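Side-chain contacts in fatty-acid-binding protein 1 (PDB 4DOO), which binds fatty acids, preferentially saturated ones, on a chalcone-isomerase fold and may take part in alpha-linolenic acid metabolism: residues A[126-129]-A[130-134]; A[73-76]-A[77-81]; A[162-165]-A[166-169]. All blocks are in the same frame, centred on the assembly; numbering follows the deposited sequence.

Contact 1 (A[126-129]-A[130-134]). With DAO (lauric acid), chain C.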
loop_
_atom_site.group_PDB
_atom_site.type_symbol
_atom_site.label_atom_id
_atom_site.label_comp_id
_atom_site.label_asym_id
_atom_site.label_seq_id
_atom_site.Cartn_x
_atom_site.Cartn_y
_atom_site.Cartn_z
ATOM N N LEU A 126 -3.551 2.017 19.079
ATOM C CA LEU A 126 -2.898 2.345 17.823
ATOM C C LEU A 126 -3.917 2.192 16.700
ATOM O O LEU A 126 -4.078 3.088 15.868
ATOM C CB LEU A 126 -1.705 1.411 17.583
ATOM C CG LEU A 126 -0.968 1.624 16.256
ATOM C CD1 LEU A 126 -0.531 3.079 16.149
ATOM C CD2 LEU A 126 0.228 0.686 16.173
ATOM N N LEU A 127 -4.615 1.059 16.689
ATOM C CA LEU A 127 -5.630 0.799 15.672
ATOM C C LEU A 127 -6.734 1.845 15.743
ATOM O O LEU A 127 -7.313 2.204 14.724
ATOM C CB LEU A 127 -6.239 -0.598 15.849
ATOM C CG LEU A 127 -7.327 -0.992 14.835
ATOM C CD1 LEU A 127 -6.758 -0.965 13.418
ATOM C CD2 LEU A 127 -7.862 -2.379 15.163
ATOM N N GLN A 128 -7.025 2.337 16.943
ATOM C CA GLN A 128 -8.069 3.343 17.094
ATOM C C GLN A 128 -7.623 4.692 16.537
ATOM O O GLN A 128 -8.440 5.452 16.019
ATOM C CB GLN A 128 -8.470 3.491 18.566
ATOM C CG GLN A 128 -9.611 4.474 18.801
ATOM C CD GLN A 128 -10.820 4.194 17.922
ATOM O OE1 GLN A 128 -11.370 3.090 17.929
ATOM N NE2 GLN A 128 -11.240 5.197 17.158
ATOM N N SER A 129 -6.332 4.992 16.641
ATOM C CA SER A 129 -5.821 6.257 16.121
ATOM C C SER A 129 -5.948 6.264 14.599
ATOM O O SER A 129 -6.105 7.321 13.978
ATOM C CB SER A 129 -4.356 6.462 16.529
ATOM O OG SER A 129 -3.508 5.485 15.953
ATOM N N PHE A 130 -5.877 5.078 14.001
ATOM C CA PHE A 130 -6.007 4.950 12.552
ATOM C C PHE A 130 -7.480 5.122 12.189
ATOM O O PHE A 130 -7.831 5.905 11.308
ATOM C CB PHE A 130 -5.518 3.576 12.087
ATOM C CG PHE A 130 -5.635 3.362 10.603
ATOM C CD1 PHE A 130 -4.909 4.147 9.712
ATOM C CD2 PHE A 130 -6.479 2.379 10.096
ATOM C CE1 PHE A 130 -5.021 3.955 8.330
ATOM C CE2 PHE A 130 -6.600 2.178 8.720
ATOM C CZ PHE A 130 -5.867 2.970 7.836
ATOM N N THR A 131 -8.337 4.385 12.885
ATOM C CA THR A 131 -9.777 4.450 12.661
ATOM C C THR A 131 -10.295 5.886 12.751
ATOM O O THR A 131 -11.096 6.323 11.920
ATOM C CB THR A 131 -10.534 3.599 13.707
ATOM O OG1 THR A 131 -10.159 2.224 13.567
ATOM C CG2 THR A 131 -12.046 3.734 13.520
ATOM N N SER A 132 -9.835 6.614 13.767
ATOM C CA SER A 132 -10.260 7.992 13.986
ATOM C C SER A 132 -9.992 8.916 12.803
ATOM O O SER A 132 -10.624 9.964 12.676
ATOM C CB SER A 132 -9.588 8.563 15.240
ATOM O OG SER A 132 -10.002 7.862 16.401
ATOM N N LEU A 133 -9.054 8.539 11.943
ATOM C CA LEU A 133 -8.741 9.360 10.781
ATOM C C LEU A 133 -9.947 9.461 9.848
ATOM O O LEU A 133 -10.083 10.428 9.095
ATOM C CB LEU A 133 -7.550 8.773 10.016
ATOM C CG LEU A 133 -6.188 8.716 10.717
ATOM C CD1 LEU A 133 -5.171 8.065 9.786
ATOM C CD2 LEU A 133 -5.732 10.120 11.102
ATOM N N PHE A 134 -10.828 8.468 9.906
ATOM C CA PHE A 134 -12.003 8.457 9.037
ATOM C C PHE A 134 -13.309 8.683 9.792
ATOM O O PHE A 134 -14.387 8.352 9.294
ATOM C CB PHE A 134 -12.083 7.129 8.278
ATOM C CG PHE A 134 -10.768 6.676 7.711
ATOM C CD1 PHE A 134 -9.879 5.940 8.489
ATOM C CD2 PHE A 134 -10.403 7.007 6.411
ATOM C CE1 PHE A 134 -8.644 5.541 7.981
ATOM C CE2 PHE A 134 -9.169 6.613 5.894
ATOM C CZ PHE A 134 -8.289 5.880 6.681
HETATM O O1 DAO C . -8.916 -4.006 4.214
HETATM O O2 DAO C . -8.453 -3.292 2.180
HETATM C C1 DAO C . -8.275 -3.274 3.421
HETATM C C2 DAO C . -7.251 -2.317 3.988
HETATM C C3 DAO C . -7.736 -0.886 3.823
HETATM C C4 DAO C . -6.815 0.099 4.557
HETATM C C5 DAO C . -7.116 1.542 4.149
HETATM C C6 DAO C . -8.317 2.099 4.909
HETATM C C7 DAO C . -9.005 3.205 4.126
HETATM C C8 DAO C . -10.417 3.415 4.651
HETATM C C9 DAO C . -11.185 4.399 3.787
HETATM C C10 DAO C . -12.568 4.657 4.379
HETATM C C11 DAO C . -13.057 6.055 4.017
HETATM C C12 DAO C . -14.506 6.234 4.413
HETATM O O HOH W 1 -10.427 0.979 16.047
#

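Contact 2 (A[73-76]-A[77-81])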
loop_
_atom_site.group_PDB
_atom_site.type_symbol
_atom_site.label_atom_id
_atom_site.label_comp_id
_atom_site.label_asym_id
_atom_site.label_seq_id
_atom_site.Cartn_x
_atom_site.Cartn_y
_atom_site.Cartn_z
ATOM N N ASN A 73 17.022 -12.455 -4.044
ATOM C CA ASN A 73 17.256 -12.529 -2.605
ATOM C C ASN A 73 15.948 -12.561 -1.836
ATOM O O ASN A 73 15.142 -11.640 -1.936
ATOM C CB ASN A 73 18.086 -11.334 -2.134
ATOM C CG ASN A 73 19.562 -11.653 -2.047
ATOM O OD1 ASN A 73 19.998 -12.385 -1.155
ATOM N ND2 ASN A 73 20.343 -11.112 -2.978
ATOM N N LYS A 74 15.742 -13.619 -1.062
ATOM C CA LYS A 74 14.519 -13.750 -0.282
ATOM C C LYS A 74 14.338 -12.593 0.688
ATOM O O LYS A 74 13.221 -12.259 1.063
ATOM C CB LYS A 74 14.520 -15.080 0.483
ATOM C CG LYS A 74 14.362 -16.294 -0.422
ATOM C CD LYS A 74 14.237 -17.585 0.377
ATOM C CE LYS A 74 13.931 -18.761 -0.542
ATOM N NZ LYS A 74 13.774 -20.035 0.211
ATOM N N SER A 75 15.441 -11.970 1.079
ATOM C CA SER A 75 15.408 -10.851 2.016
ATOM C C SER A 75 14.985 -9.508 1.413
ATOM O O SER A 75 14.654 -8.577 2.148
ATOM C CB SER A 75 16.793 -10.675 2.641
ATOM O OG SER A 75 17.744 -10.370 1.629
ATOM N N PHE A 76 14.996 -9.406 0.087
ATOM C CA PHE A 76 14.667 -8.144 -0.583
ATOM C C PHE A 76 13.351 -7.512 -0.156
ATOM O O PHE A 76 13.315 -6.336 0.206
ATOM C CB PHE A 76 14.681 -8.337 -2.105
ATOM C CG PHE A 76 14.520 -7.057 -2.886
ATOM C CD1 PHE A 76 15.333 -5.957 -2.626
ATOM C CD2 PHE A 76 13.584 -6.965 -3.911
ATOM C CE1 PHE A 76 15.217 -4.785 -3.376
ATOM C CE2 PHE A 76 13.458 -5.799 -4.666
ATOM C CZ PHE A 76 14.275 -4.710 -4.401
ATOM N N MET A 77 12.276 -8.291 -0.197
ATOM C CA MET A 77 10.964 -7.782 0.174
ATOM C C MET A 77 10.945 -7.164 1.574
ATOM O O MET A 77 10.484 -6.037 1.750
ATOM C CB MET A 77 9.924 -8.904 0.067
ATOM C CG MET A 77 8.509 -8.487 0.459
ATOM S SD MET A 77 7.284 -9.749 0.061
ATOM C CE MET A 77 7.577 -10.946 1.343
ATOM N N ASP A 78 11.456 -7.884 2.567
ATOM C CA ASP A 78 11.462 -7.357 3.932
ATOM C C ASP A 78 12.412 -6.167 4.079
ATOM O O ASP A 78 12.152 -5.253 4.864
ATOM C CB ASP A 78 11.855 -8.440 4.939
ATOM C CG ASP A 78 11.485 -8.066 6.362
ATOM O OD1 ASP A 78 10.295 -8.203 6.713
ATOM O OD2 ASP A 78 12.368 -7.624 7.123
ATOM N N ASP A 79 13.515 -6.173 3.337
ATOM C CA ASP A 79 14.459 -5.060 3.425
ATOM C C ASP A 79 13.801 -3.773 2.924
ATOM O O ASP A 79 13.993 -2.702 3.511
ATOM C CB ASP A 79 15.736 -5.339 2.617
ATOM C CG ASP A 79 16.678 -6.319 3.311
ATOM O OD1 ASP A 79 16.658 -6.404 4.559
ATOM O OD2 ASP A 79 17.458 -6.992 2.607
ATOM N N LEU A 80 13.028 -3.880 1.844
ATOM C CA LEU A 80 12.331 -2.723 1.280
ATOM C C LEU A 80 11.303 -2.162 2.254
ATOM O O LEU A 80 11.265 -0.956 2.499
ATOM C CB LEU A 80 11.607 -3.092 -0.018
ATOM C CG LEU A 80 12.410 -3.209 -1.312
ATOM C CD1 LEU A 80 11.489 -3.708 -2.425
ATOM C CD2 LEU A 80 13.014 -1.851 -1.676
ATOM N N MET A 81 10.467 -3.042 2.797
ATOM C CA MET A 81 9.422 -2.637 3.729
ATOM C C MET A 81 9.936 -2.008 5.016
ATOM O O MET A 81 9.307 -1.105 5.558
ATOM C CB MET A 81 8.522 -3.827 4.085
ATOM C CG MET A 81 7.368 -4.063 3.122
ATOM S SD MET A 81 6.116 -5.219 3.755
ATOM C CE MET A 81 5.410 -4.246 5.090
HETATM O O HOH W 2 12.213 -10.896 -1.633
HETATM O O HOH W 3 11.785 -10.833 2.494
#

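Contact 3 (A[162-165]-A[166-169])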
loop_
_atom_site.group_PDB
_atom_site.type_symbol
_atom_site.label_atom_id
_atom_site.label_comp_id
_atom_site.label_asym_id
_atom_site.label_seq_id
_atom_site.Cartn_x
_atom_site.Cartn_y
_atom_site.Cartn_z
ATOM N N GLY A 162 -8.047 14.037 -2.253
ATOM C CA GLY A 162 -7.097 15.132 -2.318
ATOM C C GLY A 162 -6.949 15.964 -1.059
ATOM O O GLY A 162 -6.115 16.867 -1.011
ATOM N N ASN A 163 -7.745 15.667 -0.038
ATOM C CA ASN A 163 -7.689 16.414 1.213
ATOM C C ASN A 163 -7.033 15.620 2.338
ATOM O O ASN A 163 -7.496 14.538 2.694
ATOM C CB ASN A 163 -9.102 16.826 1.640
ATOM C CG ASN A 163 -9.825 17.630 0.573
ATOM O OD1 ASN A 163 -9.288 18.604 0.043
ATOM N ND2 ASN A 163 -11.052 17.228 0.255
ATOM N N HIS A 164 -5.952 16.158 2.895
ATOM C CA HIS A 164 -5.254 15.495 3.993
ATOM C C HIS A 164 -6.190 15.422 5.199
ATOM O O HIS A 164 -6.795 16.423 5.581
ATOM C CB HIS A 164 -3.982 16.275 4.337
ATOM C CG HIS A 164 -3.266 15.772 5.550
ATOM N ND1 HIS A 164 -3.587 16.180 6.827
ATOM C CD2 HIS A 164 -2.227 14.913 5.681
ATOM C CE1 HIS A 164 -2.775 15.598 7.691
ATOM N NE2 HIS A 164 -1.940 14.824 7.021
ATOM N N VAL A 165 -6.314 14.239 5.793
ATOM C CA VAL A 165 -7.199 14.063 6.938
ATOM C C VAL A 165 -6.484 13.806 8.256
ATOM O O VAL A 165 -7.104 13.854 9.318
ATOM C CB VAL A 165 -8.199 12.912 6.704
ATOM C CG1 VAL A 165 -9.072 13.224 5.499
ATOM C CG2 VAL A 165 -7.449 11.601 6.500
ATOM N N GLY A 166 -5.187 13.528 8.197
ATOM C CA GLY A 166 -4.453 13.282 9.424
ATOM C C GLY A 166 -3.263 12.368 9.246
ATOM O O GLY A 166 -3.055 11.801 8.174
ATOM N N SER A 167 -2.478 12.226 10.309
ATOM C CA SER A 167 -1.299 11.380 10.276
ATOM C C SER A 167 -1.130 10.655 11.601
ATOM O O SER A 167 -1.691 11.054 12.626
ATOM C CB SER A 167 -0.042 12.217 10.018
ATOM O OG SER A 167 -0.175 13.031 8.868
ATOM N N VAL A 168 -0.347 9.584 11.562
ATOM C CA VAL A 168 -0.041 8.783 12.738
ATOM C C VAL A 168 1.420 8.371 12.613
ATOM O O VAL A 168 1.809 7.719 11.642
ATOM C CB VAL A 168 -0.929 7.511 12.817
ATOM C CG1 VAL A 168 -0.506 6.650 14.003
ATOM C CG2 VAL A 168 -2.398 7.903 12.961
ATOM N N LYS A 169 2.233 8.780 13.580
ATOM C CA LYS A 169 3.644 8.433 13.568
ATOM C C LYS A 169 3.766 7.079 14.252
ATOM O O LYS A 169 3.594 6.970 15.465
ATOM C CB LYS A 169 4.464 9.483 14.323
ATOM C CG LYS A 169 5.959 9.224 14.277
ATOM C CD LYS A 169 6.736 10.258 15.068
ATOM C CE LYS A 169 8.223 9.961 15.004
ATOM N NZ LYS A 169 8.711 9.918 13.595
#

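Contact 1 (A[126-129]-A[130-134])
Ser-132 grips the carbonyl oxygen of Gln-128 twice, one turn further along the chain. Its N reaches Gln-128 O at 2.9 Å and its OG reaches the same atom, also at 2.9 Å. The two donors come from opposite faces of the carbonyl plane. Thr-131 N bonds to Leu-127 O at 3.0 Å. The solvent side is looser: the exposed Gln-128 side chain reaches Thr-131 OG1 only through a water, which donates to its OE1. That chain bends at chi2 (52°) toward Ser-132.

The tight part is aromatic. With CG anti to the backbone N (chi1 179°), Phe-130 sends its ring inward beside Phe-107 of helix 100-118. There the ring edge meets lauric acid, with Phe-130 CZ 3.9 Å from DAO C6. Phe-134 brings CE1 3.8 Å above one Phe-130 face. One face of Phe-134 carries Leu-133 CB. The other lies against the lipid, with Phe-134 CE2 3.7 Å from DAO C8. An alanine here is likely to leave the outer half of the lipid tail without one wall and the Phe-130 face without its neighbour. The chemistry divides: backbone and hydroxyl bonds hold this turn, while the rings offer the ligand tail purely apolar contacts.

Contact 2 (A[73-76]-A[77-81])
Ser-75 O receives the shortest sound bond of this turn, from Asp-79 N at 2.9 Å. The N-H points at it with an angle of 154° and lies nearly along the C=O axis. Leu-80 N repeats the pattern on Phe-76 O at 3.0 Å. These are the opening bonds of helix 76-82. A type I beta turn from Asn-73 to Phe-76 leads into it, closed by Phe-76 N on Asn-73 O. One water extends the link, donating to Asn-73 O and accepting from Met-77 N. A second water accepts from Asp-78 N at 3.0 Å.

The side chains split into two sets. Phe-76 and Leu-80 form the apolar set, one turn apart. Leu-80 lays CD1 over a face of the Phe-76 ring in a CH-pi contact, 3.8 Å from the centroid and 23° off the normal. Phe-76 CG is anti to its backbone N (chi1 -173°), which swings the ring along the helix under that methyl. Helix 189-202 covers this pair: Phe-76 touches Ala-200, and Leu-80 touches Phe-195 and Ala-199.

The polar set is Ser-75 and Asp-79. Their side chains do not bond to each other; Ser-75 OG and Asp-79 OD2 each bond to Tyr-62 OH instead. Asp-78 forms a salt bridge with Arg-175 of helix 171-182 through OD1. Two carboxylates thus sit in the first turn of a helix, where the positive end of its dipole would probably favour them, while the apolar pair fixes the helix to its neighbour.

Contact 3 (A[162-165]-A[166-169])
Gly-166, His-164 and Val-165 carry this contact at a beta bulge in strand 163-169, an edge strand of the sheet and the second arm of the hairpin with strand 155-160. Val-165 and Gly-166 both make backbone bonds to Val-158, so two residues face one. The strand bends here: the short segments 163-165 and 166-169 run at 45° to each other.

Gly-166 sits at the bend. Its phi of 152° suits glycine, since a beta carbon would be jammed against Val-165 O. The His-164 ring lies over the backbone here. Gly-166 N is 3.2 Å above one face of that ring, toward the rim, and His-164 CE1 is the ring atom nearest to it.

The first torsion of His-164 (chi1 174°) sets the ring anti to its backbone N and sends it forward along the strand. There it meets Ser-167 at the ring edge.

Val-165 lies on the opposite face of the sheet, toward Leu-133. Its CG2 comes 3.4 Å from Gly-166 N, on the far side of that atom from the imidazole. The isopropyl group also touches Val-158 and Ile-160 of the partner strand. The imidazole thus lies over one side of the bend and the valine under the other.

Ser-167 OG has a second partner in Ser-157 OG of the neighbouring strand. It therefore joins the partner strand to the imidazole, and His-164 NE2 meets Ser-167 OG in the ring plane at 3.1 Å and 159°.

In the fold
Contacts 1 and 3 are neighbours, with centres 11 Å apart. Residues 129-133 pack on the edge strand: Leu-133 CD2 lies 3.8 Å from Gly-166 CA, and Ser-129 OG lies 3.8 Å from Val-168 CG1. Contact 1 lines the tail of the lauric acid whose carboxylate is held by Arg-30, Tyr-43 and Ser-110. The Phe-130 side chain is about 7 Å from that of Ser-110. In contact 3 the Val-165 side chain stays about 8 Å from a bound lauric acid. Contact 2 lies apart, its centre about 28 Å from that of contact 1 and 27 Å from that of contact 3. It belongs to the helical packing remote from the pocket.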